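Local coordinates for protein desmoplakin (Homo sapiens, PDB 3R6N) that probably links intermediate filaments to the desmosomal plaque, its plakin domain providing a rigid rod of spectrin repeats with an SH3 domain set into it, at residues I268-P273 with P338-V343; D295-H300 with G322-L327. One frame throughout, in Å; residues are numbered along the deposited sequence.

Both contacts belong to the excursion the chain makes from helical rod to SH3 domain and back. Contact 1 sits at the base, where the loop following helix 234-265 meets the start of helix 340-384. The chain between them contains no helix and folds into the small SH3 barrel, and contact 2 lies within it, packing strand 297-299 against the turn that leads into strand 326-329. In sequence order, both halves of contact 2 therefore fall between the halves of contact 1. The two centres are 26 Å apart and their nearest atoms about 14 Å. Contact 1 brings the two ends of the insertion together on the rod; contact 2 packs partly buried side chains of the SH3 domain.

Contact 1. Residues I268-P273 with P338-V343; sequences IVQLKP and PNPLAV
Ile268 meets the incoming helix 340-384 through its branch carbon: Ile268 CB lies 4.0 Å from Ala342 CB, while the end of the side chain leads away. Phe204 of helix 167-225 touches both residues, tying this apolar patch to the rod. At Val269 it is the backbone that acts. Val269 O receives a weak, bent bond from Asn339 ND2 (3.3 Å, 130° at the hydrogen). Gln270 follows with CG at 3.7 Å from Asn339 CB; the two amide planes are only 25° apart. The extended Gln270 chain carries NE2 to Pro338 O for a second weak bond of 3.2 Å, and past CD of the Pro340 ring. Lys272 crosses Leu341 at about a right angle, CE 3.7 Å from Leu341 CD1, before its ammonium group reaches a salt bridge with Asp123.

Asn339 has two tasks. With its CG anti to the backbone N (chi1 171°), Leu341 N donates to Asn339 OD1 (2.8 Å) from above the carbonyl plane, a capping bond with Asn339 as N-cap, and Asn339 ND2 faces Val269. One amide thus caps the helix that returns to the rod and joins it, weakly, to the chain leaving it.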
loop_
_atom_site.group_PDB
_atom_site.type_symbol
_atom_site.label_atom_id
_atom_site.label_comp_id
_atom_site.label_asym_id
_atom_site.label_seq_id
_atom_site.Cartn_x
_atom_site.Cartn_y
_atom_site.Cartn_z
ATOM N N ILE A 268 -9.100 1.128 -5.209
ATOM C CA ILE A 268 -8.516 -0.194 -5.021
ATOM C C ILE A 268 -7.485 -0.526 -6.091
ATOM O O ILE A 268 -7.749 -0.419 -7.287
ATOM C CB ILE A 268 -9.585 -1.295 -4.975
ATOM C CG1 ILE A 268 -10.502 -1.084 -3.770
ATOM C CG2 ILE A 268 -8.926 -2.663 -4.898
ATOM C CD1 ILE A 268 -9.771 -1.041 -2.448
ATOM N N VAL A 269 -6.311 -0.941 -5.637
ATOM C CA VAL A 269 -5.176 -1.211 -6.505
ATOM C C VAL A 269 -5.342 -2.554 -7.228
ATOM O O VAL A 269 -6.308 -3.275 -6.981
ATOM C CB VAL A 269 -3.878 -1.211 -5.669
ATOM C CG1 VAL A 269 -3.582 -2.607 -5.146
ATOM C CG2 VAL A 269 -2.716 -0.654 -6.471
ATOM N N GLN A 270 -4.409 -2.885 -8.120
ATOM C CA GLN A 270 -4.446 -4.163 -8.829
ATOM C C GLN A 270 -3.330 -5.099 -8.386
ATOM O O GLN A 270 -2.163 -4.715 -8.353
ATOM C CB GLN A 270 -4.356 -3.949 -10.335
ATOM C CG GLN A 270 -5.596 -3.340 -10.942
ATOM C CD GLN A 270 -5.690 -3.584 -12.434
ATOM O OE1 GLN A 270 -5.475 -4.702 -12.905
ATOM N NE2 GLN A 270 -6.015 -2.537 -13.187
ATOM N N LEU A 271 -3.690 -6.337 -8.067
ATOM C CA LEU A 271 -2.728 -7.316 -7.570
ATOM C C LEU A 271 -2.485 -8.496 -8.514
ATOM O O LEU A 271 -1.359 -8.967 -8.642
ATOM C CB LEU A 271 -3.160 -7.833 -6.194
ATOM C CG LEU A 271 -2.570 -7.136 -4.966
ATOM C CD1 LEU A 271 -2.500 -5.640 -5.167
ATOM C CD2 LEU A 271 -3.368 -7.478 -3.715
ATOM N N LYS A 272 -3.533 -8.984 -9.167
ATOM C CA LYS A 272 -3.391 -10.174 -10.003
ATOM C C LYS A 272 -2.281 -10.060 -11.051
ATOM O O LYS A 272 -1.529 -11.011 -11.262
ATOM C CB LYS A 272 -4.719 -10.546 -10.663
ATOM C CG LYS A 272 -5.768 -11.018 -9.679
ATOM C CD LYS A 272 -7.024 -11.479 -10.388
ATOM C CE LYS A 272 -8.089 -11.891 -9.392
ATOM N NZ LYS A 272 -7.633 -13.034 -8.551
ATOM N N PRO A 273 -2.171 -8.897 -11.709
ATOM C CA PRO A 273 -1.141 -8.741 -12.744
ATOM C C PRO A 273 0.286 -8.894 -12.218
ATOM O O PRO A 273 1.219 -9.011 -13.010
ATOM C CB PRO A 273 -1.377 -7.319 -13.253
ATOM C CG PRO A 273 -2.817 -7.060 -12.975
ATOM C CD PRO A 273 -3.089 -7.746 -11.670
ATOM N N PRO A 338 -7.741 2.338 -12.205
ATOM C CA PRO A 338 -8.924 1.597 -11.752
ATOM C C PRO A 338 -8.792 0.082 -11.896
ATOM O O PRO A 338 -8.326 -0.411 -12.925
ATOM C CB PRO A 338 -10.019 2.119 -12.677
ATOM C CG PRO A 338 -9.304 2.401 -13.943
ATOM C CD PRO A 338 -7.942 2.911 -13.548
ATOM N N ASN A 339 -9.200 -0.643 -10.857
ATOM C CA ASN A 339 -9.263 -2.096 -10.909
ATOM C C ASN A 339 -10.645 -2.544 -11.362
ATOM O O ASN A 339 -11.612 -2.435 -10.611
ATOM C CB ASN A 339 -8.920 -2.698 -9.545
ATOM C CG ASN A 339 -9.188 -4.192 -9.480
ATOM O OD1 ASN A 339 -9.573 -4.813 -10.474
ATOM N ND2 ASN A 339 -8.979 -4.779 -8.308
ATOM N N PRO A 340 -10.740 -3.057 -12.596
ATOM C CA PRO A 340 -12.020 -3.424 -13.211
ATOM C C PRO A 340 -12.776 -4.479 -12.404
ATOM O O PRO A 340 -14.001 -4.529 -12.457
ATOM C CB PRO A 340 -11.601 -3.985 -14.574
ATOM C CG PRO A 340 -10.192 -4.426 -14.384
ATOM C CD PRO A 340 -9.598 -3.420 -13.449
ATOM N N LEU A 341 -12.049 -5.307 -11.662
ATOM C CA LEU A 341 -12.670 -6.314 -10.809
ATOM C C LEU A 341 -13.369 -5.683 -9.610
ATOM O O LEU A 341 -14.343 -6.228 -9.096
ATOM C CB LEU A 341 -11.628 -7.326 -10.333
ATOM C CG LEU A 341 -11.122 -8.295 -11.399
ATOM C CD1 LEU A 341 -9.916 -9.075 -10.900
ATOM C CD2 LEU A 341 -12.242 -9.233 -11.822
ATOM N N ALA A 342 -12.864 -4.535 -9.166
ATOM C CA ALA A 342 -13.449 -3.823 -8.035
ATOM C C ALA A 342 -14.591 -2.913 -8.479
ATOM O O ALA A 342 -15.643 -2.877 -7.850
ATOM C CB ALA A 342 -12.387 -3.026 -7.298
ATOM N N VAL A 343 -14.376 -2.177 -9.563
ATOM C CA VAL A 343 -15.392 -1.272 -10.085
ATOM C C VAL A 343 -16.654 -2.018 -10.508
ATOM O O VAL A 343 -17.768 -1.575 -10.231
ATOM C CB VAL A 343 -14.857 -0.439 -11.267
ATOM C CG1 VAL A 343 -15.979 -0.100 -12.237
ATOM C CG2 VAL A 343 -14.178 0.821 -10.760
#

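Contact 2. Residues D295-H300 with G322-L327; sequences DQKIVH and GGVDML
Met326 and Val299 run past each other in opposite directions, and the contact is organised around the thioether lying beside the valine. Met326 CG sits between the backbone N and the carbonyl carbon (chi1 64°), and the chain runs straight on through chi2 before bending at chi3 (72°). That bend places the methyl carbon CE near both Lys297 and Val299. Met326 SD lies beside Val299 CG1. Met326 CE is 4.1 Å from Val299 CG1 and equally far from Lys297 CB, so the methyl rests between two residues on the same side of the strand. Ile298, the residue between them, directs its CB away; its carbonyl O only lies near the methyl.

Lys297 flanks the methionine. Its CB points toward the opposing chain and the rest of the side chain is extended, reaching out alongside the backbone of residues 324-326. Lys297 CG passes Val324 CG1 at 4.4 Å, and Lys297 CD lies 4.0 Å from Asp325 O. Asp325 directs its CB away from strand 297-299; its carboxylate is in a salt bridge with Lys308.

Dispersion between aliphatic groups and the thioether therefore carries the contact. Backbone pairing goes to other strands, Val299 with Tyr292 and Met326 with Val318. Met326 and Val299 are buried, whereas Lys297 is exposed and lies at the margin of the apolar contact. In SH3 terms, strand 297-299 is the returning arm of the RT loop, hairpinned with 292-294, and residues 322-327 run from the distal loop into strand 326-329. Their meeting through Val299 and Met326 sets the RT loop against the start of strand 326-329 in the SH3 fold.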
loop_
_atom_site.group_PDB
_atom_site.type_symbol
_atom_site.label_atom_id
_atom_site.label_comp_id
_atom_site.label_asym_id
_atom_site.label_seq_id
_atom_site.Cartn_x
_atom_site.Cartn_y
_atom_site.Cartn_z
ATOM N N ASP A 295 22.680 2.755 -14.058
ATOM C CA ASP A 295 23.492 3.280 -15.148
ATOM C C ASP A 295 22.765 3.969 -16.295
ATOM O O ASP A 295 22.406 3.337 -17.296
ATOM C CB ASP A 295 24.409 2.200 -15.711
ATOM C CG ASP A 295 25.718 2.767 -16.206
ATOM O OD1 ASP A 295 25.830 4.004 -16.282
ATOM O OD2 ASP A 295 26.634 1.982 -16.500
ATOM N N GLN A 296 22.565 5.272 -16.133
ATOM C CA GLN A 296 22.023 6.110 -17.199
ATOM C C GLN A 296 20.575 5.786 -17.543
ATOM O O GLN A 296 19.964 6.474 -18.360
ATOM C CB GLN A 296 22.884 6.037 -18.464
ATOM C CG GLN A 296 24.312 6.525 -18.269
ATOM C CD GLN A 296 24.384 7.879 -17.600
ATOM O OE1 GLN A 296 23.633 8.794 -17.938
ATOM N NE2 GLN A 296 25.284 8.011 -16.632
ATOM N N LYS A 297 20.029 4.745 -16.925
ATOM C CA LYS A 297 18.610 4.431 -17.067
ATOM C C LYS A 297 17.922 4.680 -15.734
ATOM O O LYS A 297 18.195 3.999 -14.743
ATOM C CB LYS A 297 18.395 2.991 -17.557
ATOM C CG LYS A 297 18.599 2.825 -19.066
ATOM C CD LYS A 297 18.551 1.367 -19.501
ATOM C CE LYS A 297 18.901 1.222 -20.981
ATOM N NZ LYS A 297 19.124 -0.206 -21.355
ATOM N N ILE A 298 17.044 5.677 -15.715
ATOM C CA ILE A 298 16.445 6.155 -14.473
ATOM C C ILE A 298 14.925 6.296 -14.558
ATOM O O ILE A 298 14.393 6.814 -15.542
ATOM C CB ILE A 298 17.066 7.516 -14.050
ATOM C CG1 ILE A 298 16.123 8.299 -13.137
ATOM C CG2 ILE A 298 17.411 8.351 -15.266
ATOM C CD1 ILE A 298 16.177 7.872 -11.688
ATOM N N VAL A 299 14.234 5.823 -13.523
ATOM C CA VAL A 299 12.802 6.070 -13.361
ATOM C C VAL A 299 12.543 6.853 -12.079
ATOM O O VAL A 299 13.155 6.590 -11.044
ATOM C CB VAL A 299 11.963 4.763 -13.344
ATOM C CG1 VAL A 299 11.849 4.181 -14.745
ATOM C CG2 VAL A 299 12.543 3.748 -12.369
ATOM N N HIS A 300 11.639 7.823 -12.156
ATOM C CA HIS A 300 11.338 8.679 -11.017
ATOM C C HIS A 300 10.057 8.259 -10.311
ATOM O O HIS A 300 9.110 7.790 -10.944
ATOM C CB HIS A 300 11.217 10.141 -11.454
ATOM C CG HIS A 300 12.473 10.709 -12.032
ATOM N ND1 HIS A 300 12.707 10.768 -13.392
ATOM C CD2 HIS A 300 13.565 11.247 -11.442
ATOM C CE1 HIS A 300 13.887 11.315 -13.609
ATOM N NE2 HIS A 300 14.432 11.614 -12.442
ATOM N N GLY A 322 9.429 7.382 -21.277
ATOM C CA GLY A 322 10.122 7.937 -22.423
ATOM C C GLY A 322 10.381 6.868 -23.467
ATOM O O GLY A 322 11.328 6.959 -24.242
ATOM N N GLY A 323 9.532 5.847 -23.480
ATOM C CA GLY A 323 9.672 4.745 -24.414
ATOM C C GLY A 323 10.911 3.922 -24.125
ATOM O O GLY A 323 11.305 3.065 -24.917
ATOM N N VAL A 324 11.521 4.184 -22.975
ATOM C CA VAL A 324 12.754 3.516 -22.583
ATOM C C VAL A 324 12.496 2.182 -21.881
ATOM O O VAL A 324 11.943 2.144 -20.784
ATOM C CB VAL A 324 13.590 4.417 -21.659
ATOM C CG1 VAL A 324 14.944 3.782 -21.372
ATOM C CG2 VAL A 324 13.757 5.793 -22.284
ATOM N N ASP A 325 12.892 1.091 -22.529
ATOM C CA ASP A 325 12.819 -0.228 -21.916
ATOM C C ASP A 325 13.849 -0.317 -20.802
ATOM O O ASP A 325 14.973 0.154 -20.952
ATOM C CB ASP A 325 13.094 -1.323 -22.952
ATOM C CG ASP A 325 11.871 -1.664 -23.789
ATOM O OD1 ASP A 325 10.871 -0.916 -23.726
ATOM O OD2 ASP A 325 11.913 -2.685 -24.515
ATOM N N MET A 326 13.464 -0.918 -19.683
ATOM C CA MET A 326 14.400 -1.140 -18.587
ATOM C C MET A 326 13.911 -2.180 -17.581
ATOM O O MET A 326 12.710 -2.395 -17.420
ATOM C CB MET A 326 14.743 0.177 -17.885
ATOM C CG MET A 326 13.577 0.867 -17.198
ATOM S SD MET A 326 14.083 2.423 -16.430
ATOM C CE MET A 326 14.345 3.452 -17.871
ATOM N N LEU A 327 14.864 -2.835 -16.927
ATOM C CA LEU A 327 14.564 -3.798 -15.877
ATOM C C LEU A 327 14.546 -3.103 -14.533
ATOM O O LEU A 327 15.596 -2.740 -14.005
ATOM C CB LEU A 327 15.616 -4.903 -15.840
ATOM C CG LEU A 327 15.673 -5.852 -17.029
ATOM C CD1 LEU A 327 16.901 -6.735 -16.926
ATOM C CD2 LEU A 327 14.401 -6.682 -17.090
#